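Local coordinates for protein N-terminal acetyltransferase B complex subunit MDM20 (Candida albicans, PDB 5K04) that serves as the non-catalytic MDM20 subunit of the NatB N-terminal acetyltransferase complex, probably wrapping around and holding the catalytic subunit NAT3, at residues A[472-475]-A[476-479]; A[494-497]-A[498-502]. One frame throughout, in Å; residues are numbered along the deposited sequence.

Contact 1 of 2, residues A[472-475]-A[476-479]; sequences SKQE and IKES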
ATOM      1  N   SER A 472       0.341  -0.962  12.083  1.00 44.39           N
ATOM      2  CA  SER A 472      -0.173   0.087  11.209  1.00 42.32           C
ATOM      3  C   SER A 472      -1.589   0.497  11.604  1.00 41.96           C
ATOM      4  O   SER A 472      -1.906   1.692  11.642  1.00 29.94           O
ATOM      5  CB  SER A 472      -0.127  -0.394   9.756  1.00 35.04           C
ATOM      6  OG  SER A 472      -0.690   0.573   8.888  1.00 37.81           O
ATOM      7  N   LYS A 473      -2.449  -0.485  11.910  1.00 45.82           N
ATOM      8  CA  LYS A 473      -3.808  -0.192  12.361  1.00 42.09           C
ATOM      9  C   LYS A 473      -3.811   0.753  13.560  1.00 44.51           C
ATOM     10  O   LYS A 473      -4.572   1.728  13.593  1.00 39.84           O
ATOM     11  CB  LYS A 473      -4.532  -1.502  12.685  1.00 41.19           C
ATOM     12  CG  LYS A 473      -5.839  -1.393  13.491  1.00 44.37           C
ATOM     13  CD  LYS A 473      -6.424  -2.796  13.725  1.00 53.61           C
ATOM     14  CE  LYS A 473      -7.653  -2.800  14.625  1.00 66.53           C
ATOM     15  NZ  LYS A 473      -8.880  -2.280  13.951  1.00 81.10           N
ATOM     16  N   GLN A 474      -2.946   0.495  14.548  1.00 45.62           N
ATOM     17  CA  GLN A 474      -2.912   1.351  15.732  1.00 41.53           C
ATOM     18  C   GLN A 474      -2.225   2.685  15.454  1.00 39.34           C
ATOM     19  O   GLN A 474      -2.612   3.711  16.026  1.00 28.95           O
ATOM     20  CB  GLN A 474      -2.221   0.638  16.898  1.00 46.00           C
ATOM     21  CG  GLN A 474      -2.427   1.365  18.244  1.00 71.24           C
ATOM     22  CD  GLN A 474      -3.910   1.731  18.526  1.00 82.23           C
ATOM     23  OE1 GLN A 474      -4.752   0.854  18.756  1.00 78.34           O
ATOM     24  NE2 GLN A 474      -4.218   3.035  18.502  1.00 78.77           N
ATOM     25  N   GLU A 475      -1.201   2.693  14.593  1.00 46.78           N
ATOM     26  CA  GLU A 475      -0.509   3.942  14.300  1.00 46.40           C
ATOM     27  C   GLU A 475      -1.395   4.901  13.497  1.00 42.33           C
ATOM     28  O   GLU A 475      -1.433   6.105  13.786  1.00 25.97           O
ATOM     29  CB  GLU A 475       0.813   3.650  13.579  1.00 41.72           C
ATOM     30  CG  GLU A 475       1.879   3.020  14.501  1.00 40.46           C
ATOM     31  CD  GLU A 475       3.232   2.741  13.811  1.00 42.52           C
ATOM     32  OE1 GLU A 475       3.292   2.668  12.559  1.00 34.08           O
ATOM     33  OE2 GLU A 475       4.238   2.609  14.540  1.00 34.53           O
ATOM     34  N   ILE A 476      -2.152   4.391  12.511  1.00 41.08           N
ATOM     35  CA  ILE A 476      -2.968   5.296  11.701  1.00 39.68           C
ATOM     36  C   ILE A 476      -4.156   5.833  12.496  1.00 41.25           C
ATOM     37  O   ILE A 476      -4.525   7.004  12.351  1.00 30.71           O
ATOM     38  CB  ILE A 476      -3.414   4.636  10.385  1.00 41.02           C
ATOM     39  CG1 ILE A 476      -3.936   5.734   9.462  1.00 43.51           C
ATOM     40  CG2 ILE A 476      -4.487   3.565  10.591  1.00 38.79           C
ATOM     41  CD1 ILE A 476      -2.856   6.672   8.994  1.00 34.56           C
ATOM     42  N   LYS A 477      -4.744   5.013  13.373  1.00 43.58           N
ATOM     43  CA  LYS A 477      -5.794   5.515  14.255  1.00 41.97           C
ATOM     44  C   LYS A 477      -5.295   6.710  15.054  1.00 43.11           C
ATOM     45  O   LYS A 477      -5.940   7.765  15.083  1.00 32.02           O
ATOM     46  CB  LYS A 477      -6.281   4.395  15.178  1.00 39.99           C
ATOM     47  CG  LYS A 477      -7.274   4.821  16.275  1.00 42.92           C
ATOM     48  CD  LYS A 477      -8.248   3.700  16.562  1.00 53.70           C
ATOM     49  CE  LYS A 477      -9.184   4.030  17.728  1.00 64.01           C
ATOM     50  NZ  LYS A 477      -8.435   4.158  19.008  1.00 75.16           N
ATOM     51  N   GLU A 478      -4.126   6.564  15.696  1.00 49.70           N
ATOM     52  CA  GLU A 478      -3.542   7.657  16.479  1.00 46.81           C
ATOM     53  C   GLU A 478      -3.218   8.871  15.603  1.00 41.00           C
ATOM     54  O   GLU A 478      -3.436  10.015  16.007  1.00 28.26           O
ATOM     55  CB  GLU A 478      -2.285   7.158  17.204  1.00 40.20           C
ATOM     56  CG  GLU A 478      -1.606   8.188  18.134  1.00 62.47           C
ATOM     57  CD  GLU A 478      -2.442   8.581  19.376  1.00 60.95           C
ATOM     58  OE1 GLU A 478      -2.038   9.520  20.092  1.00 59.02           O
ATOM     59  OE2 GLU A 478      -3.488   7.950  19.633  1.00 58.39           O
ATOM     60  N   SER A 479      -2.714   8.633  14.390  1.00 43.70           N
ATOM     61  CA  SER A 479      -2.481   9.714  13.433  1.00 45.25           C
ATOM     62  C   SER A 479      -3.762  10.502  13.146  1.00 45.26           C
ATOM     63  O   SER A 479      -3.739  11.738  13.073  1.00 26.97           O
ATOM     64  CB  SER A 479      -1.904   9.125  12.138  1.00 39.93           C
ATOM     65  OG  SER A 479      -0.693   8.433  12.397  1.00 39.88           O
TER
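The carbonyl of S472 takes the amide of I476 at 2.8 Å (S472 O to I476 N), as the first i to i+4 bond of this turn of helix 456-485. CG2 of I476 lies against the same oxygen, 3.4 Å from S472 O, and also reaches the next carbonyl, that of K473. K473 follows with a longer bond, K477 N to K473 O at 3.3 Å. Q474 accepts from the amide of E478, and its side chain folds back at chi2 (49°), which carries NE2 obliquely across K477 to 4.1 Å from K477 CB, a loose polar-to-aliphatic contact on the exposed side. E475 closes the segment with a carbonyl gripped twice. S479 N donates to E475 O at 2.9 Å, and S479 OG gives a second bond of 2.8 Å to E475 O from above the carbonyl plane; chi1 of -59° turns the hydroxyl back against the preceding turn. The same OG is hydrogen-bonded to S33 of the NAT3 chain, while the carboxylate of E475, at the end of an extended chain, is hydrogen-bonded to the side-chain amide of N28 and the backbone N of S30 in that subunit. One face of this turn therefore docks on NAT3, with V29 of that chain packing on S472, E475 and I476. S472 also rests on F498 and I476 on S499 of helix 489-503, whereas K473 and K477 touch E122 in a loop.

Contact 2 of 2, residues A[494-497]-A[498-502]; sequences GFIN and FSKRM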
ATOM      1  N   GLY A 494      -6.266  12.040   3.725  1.00 38.34           N
ATOM      2  CA  GLY A 494      -5.320  11.003   3.350  1.00 32.60           C
ATOM      3  C   GLY A 494      -5.029  10.018   4.472  1.00 38.14           C
ATOM      4  O   GLY A 494      -4.789   8.838   4.213  1.00 30.52           O
ATOM      5  N   PHE A 495      -5.027  10.484   5.730  1.00 35.10           N
ATOM      6  CA  PHE A 495      -4.921   9.548   6.853  1.00 36.08           C
ATOM      7  C   PHE A 495      -6.123   8.613   6.883  1.00 32.10           C
ATOM      8  O   PHE A 495      -5.983   7.396   7.034  1.00 23.48           O
ATOM      9  CB  PHE A 495      -4.836  10.289   8.188  1.00 37.28           C
ATOM     10  CG  PHE A 495      -3.603  11.126   8.371  1.00 37.38           C
ATOM     11  CD1 PHE A 495      -2.518  11.009   7.521  1.00 43.85           C
ATOM     12  CD2 PHE A 495      -3.537  12.033   9.413  1.00 41.08           C
ATOM     13  CE1 PHE A 495      -1.392  11.784   7.705  1.00 46.11           C
ATOM     14  CE2 PHE A 495      -2.404  12.819   9.601  1.00 45.70           C
ATOM     15  CZ  PHE A 495      -1.336  12.694   8.746  1.00 39.69           C
ATOM     16  N   ILE A 496      -7.319   9.186   6.748  1.00 39.55           N
ATOM     17  CA  ILE A 496      -8.551   8.411   6.827  1.00 36.73           C
ATOM     18  C   ILE A 496      -8.606   7.398   5.695  1.00 37.79           C
ATOM     19  O   ILE A 496      -8.884   6.208   5.913  1.00 25.79           O
ATOM     20  CB  ILE A 496      -9.756   9.369   6.813  1.00 36.39           C
ATOM     21  CG1 ILE A 496      -9.773  10.206   8.100  1.00 37.38           C
ATOM     22  CG2 ILE A 496     -11.059   8.618   6.613  1.00 31.30           C
ATOM     23  CD1 ILE A 496     -10.698  11.426   8.042  1.00 34.28           C
ATOM     24  N   ASN A 497      -8.296   7.846   4.471  1.00 45.25           N
ATOM     25  CA  ASN A 497      -8.330   6.954   3.312  1.00 42.91           C
ATOM     26  C   ASN A 497      -7.266   5.875   3.413  1.00 39.26           C
ATOM     27  O   ASN A 497      -7.496   4.730   3.003  1.00 29.43           O
ATOM     28  CB  ASN A 497      -8.160   7.754   2.018  1.00 40.97           C
ATOM     29  CG  ASN A 497      -9.433   8.509   1.631  1.00 42.22           C
ATOM     30  OD1 ASN A 497     -10.528   8.095   1.978  1.00 31.31           O
ATOM     31  ND2 ASN A 497      -9.284   9.606   0.907  1.00 59.47           N
ATOM     32  N   PHE A 498      -6.090   6.233   3.942  1.00 42.26           N
ATOM     33  CA  PHE A 498      -5.049   5.244   4.195  1.00 39.62           C
ATOM     34  C   PHE A 498      -5.573   4.146   5.110  1.00 37.01           C
ATOM     35  O   PHE A 498      -5.456   2.955   4.807  1.00 24.34           O
ATOM     36  CB  PHE A 498      -3.825   5.927   4.817  1.00 45.68           C
ATOM     37  CG  PHE A 498      -2.593   5.050   4.877  1.00 45.16           C
ATOM     38  CD1 PHE A 498      -2.343   4.252   5.976  1.00 44.51           C
ATOM     39  CD2 PHE A 498      -1.678   5.036   3.836  1.00 44.58           C
ATOM     40  CE1 PHE A 498      -1.210   3.446   6.033  1.00 38.07           C
ATOM     41  CE2 PHE A 498      -0.539   4.224   3.881  1.00 42.60           C
ATOM     42  CZ  PHE A 498      -0.303   3.436   4.978  1.00 37.81           C
ATOM     43  N   SER A 499      -6.163   4.550   6.242  1.00 41.93           N
ATOM     44  CA  SER A 499      -6.772   3.605   7.172  1.00 43.05           C
ATOM     45  C   SER A 499      -7.799   2.722   6.469  1.00 42.57           C
ATOM     46  O   SER A 499      -7.716   1.491   6.540  1.00 31.84           O
ATOM     47  CB  SER A 499      -7.414   4.371   8.334  1.00 34.32           C
ATOM     48  OG  SER A 499      -7.933   3.489   9.292  1.00 30.78           O
ATOM     49  N   LYS A 500      -8.777   3.344   5.779  1.00 47.72           N
ATOM     50  CA  LYS A 500      -9.802   2.594   5.037  1.00 46.91           C
ATOM     51  C   LYS A 500      -9.195   1.563   4.095  1.00 44.13           C
ATOM     52  O   LYS A 500      -9.686   0.432   3.995  1.00 31.79           O
ATOM     53  CB  LYS A 500     -10.664   3.532   4.200  1.00 51.03           C
ATOM     54  CG  LYS A 500     -11.657   4.406   4.917  1.00 63.35           C
ATOM     55  CD  LYS A 500     -12.688   4.904   3.906  1.00 70.38           C
ATOM     56  CE  LYS A 500     -13.308   6.229   4.306  1.00 78.66           C
ATOM     57  NZ  LYS A 500     -14.416   6.611   3.379  1.00 79.49           N
ATOM     58  N   ARG A 501      -8.157   1.956   3.352  1.00 38.00           N
ATOM     59  CA  ARG A 501      -7.591   1.046   2.369  1.00 39.38           C
ATOM     60  C   ARG A 501      -6.870  -0.121   3.029  1.00 38.88           C
ATOM     61  O   ARG A 501      -6.680  -1.160   2.390  1.00 25.20           O
ATOM     62  CB  ARG A 501      -6.664   1.819   1.430  1.00 35.48           C
ATOM     63  CG  ARG A 501      -7.438   2.720   0.457  1.00 37.67           C
ATOM     64  CD  ARG A 501      -6.542   3.665  -0.334  1.00 40.85           C
ATOM     65  NE  ARG A 501      -5.614   2.955  -1.212  1.00 49.74           N
ATOM     66  CZ  ARG A 501      -4.801   3.547  -2.089  1.00 47.10           C
ATOM     67  NH1 ARG A 501      -4.791   4.865  -2.201  1.00 46.65           N
ATOM     68  NH2 ARG A 501      -3.987   2.822  -2.842  1.00 40.94           N
ATOM     69  N   MET A 502      -6.484   0.032   4.300  1.00 40.78           N
ATOM     70  CA  MET A 502      -5.699  -0.946   5.046  1.00 40.81           C
ATOM     71  C   MET A 502      -6.561  -1.907   5.853  1.00 36.61           C
ATOM     72  O   MET A 502      -6.086  -2.979   6.240  1.00 27.72           O
ATOM     73  CB  MET A 502      -4.726  -0.219   5.993  1.00 33.55           C
ATOM     74  CG  MET A 502      -3.419   0.237   5.345  1.00 37.18           C
ATOM     75  SD  MET A 502      -2.452  -1.052   4.611  1.00 21.25           S
ATOM     76  CE  MET A 502      -0.864  -0.331   4.829  1.00 71.17           C
TER
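Four successive i to i+4 bonds join 494-497 to 498-502 within helix 489-503. F498 N donates to G494 O at 2.9 Å, and K500 N to I496 O, also at 2.9 Å. Between them S499 N bonds to F495 O, and R501 N bonds to N497 O at the far end of the turn. CB of F498 presses to 3.1 Å from G494 O, and the ring then turns off the helix with CG anti to the backbone N (chi1 -169°), toward the F13 ring of the NAT3 chain, with which it stacks. On another side of the helix, I496 and K500 run alongside each other and point the same way: CG2 of I496 lies 4.0 Å from CE of K500. N497 flanks that lysine too, its OD1 4.1 Å from K500 CE, so the amide oxygen meets the aliphatic part of the chain. F126 and Y124 pack on both I496 and K500. CB, CG and CD of R501 run past the carbonyl of N497, with CG 3.2 Å from N497 O; the chain bends only beyond, at chi3 (64°). Its guanidinium then leaves the turn, with NE hydrogen-bonded to N549 and NH1 in a salt bridge with E10 of the NAT3 chain, while S499 OG is satisfied by Y124. The polar ends of S499 and R501 thus find partners away from this turn, and what joins its two halves is backbone hydrogen bonding with methyl and methylene packing. Aromatic stacking through F498 and an ion pair through R501 together tie this helix to the catalytic subunit, and the negative charge of E10 would probably help keep the guanidinium oriented.

How the contacts relate
Contact 1 lies on helix 456-485 and contact 2 on helix 489-503, the next helix in the chain, with their centres about 10 Å apart. The two turns touch directly. I476 is the main point of meeting: its CG1 lies 3.6 Å from F495 O, and its CD1 is 3.9 Å from F498 CD1. The backbone of S479 adds a contact with the F495 ring. Both turns belong to the region characteristic of non-catalytic NatB subunits, which is related to TPR repeats, and both meet NAT3, whose V29 packs on residues of each. The consecutive helices thus form a joint docking surface for the catalytic subunit, consistent with a scaffolding role.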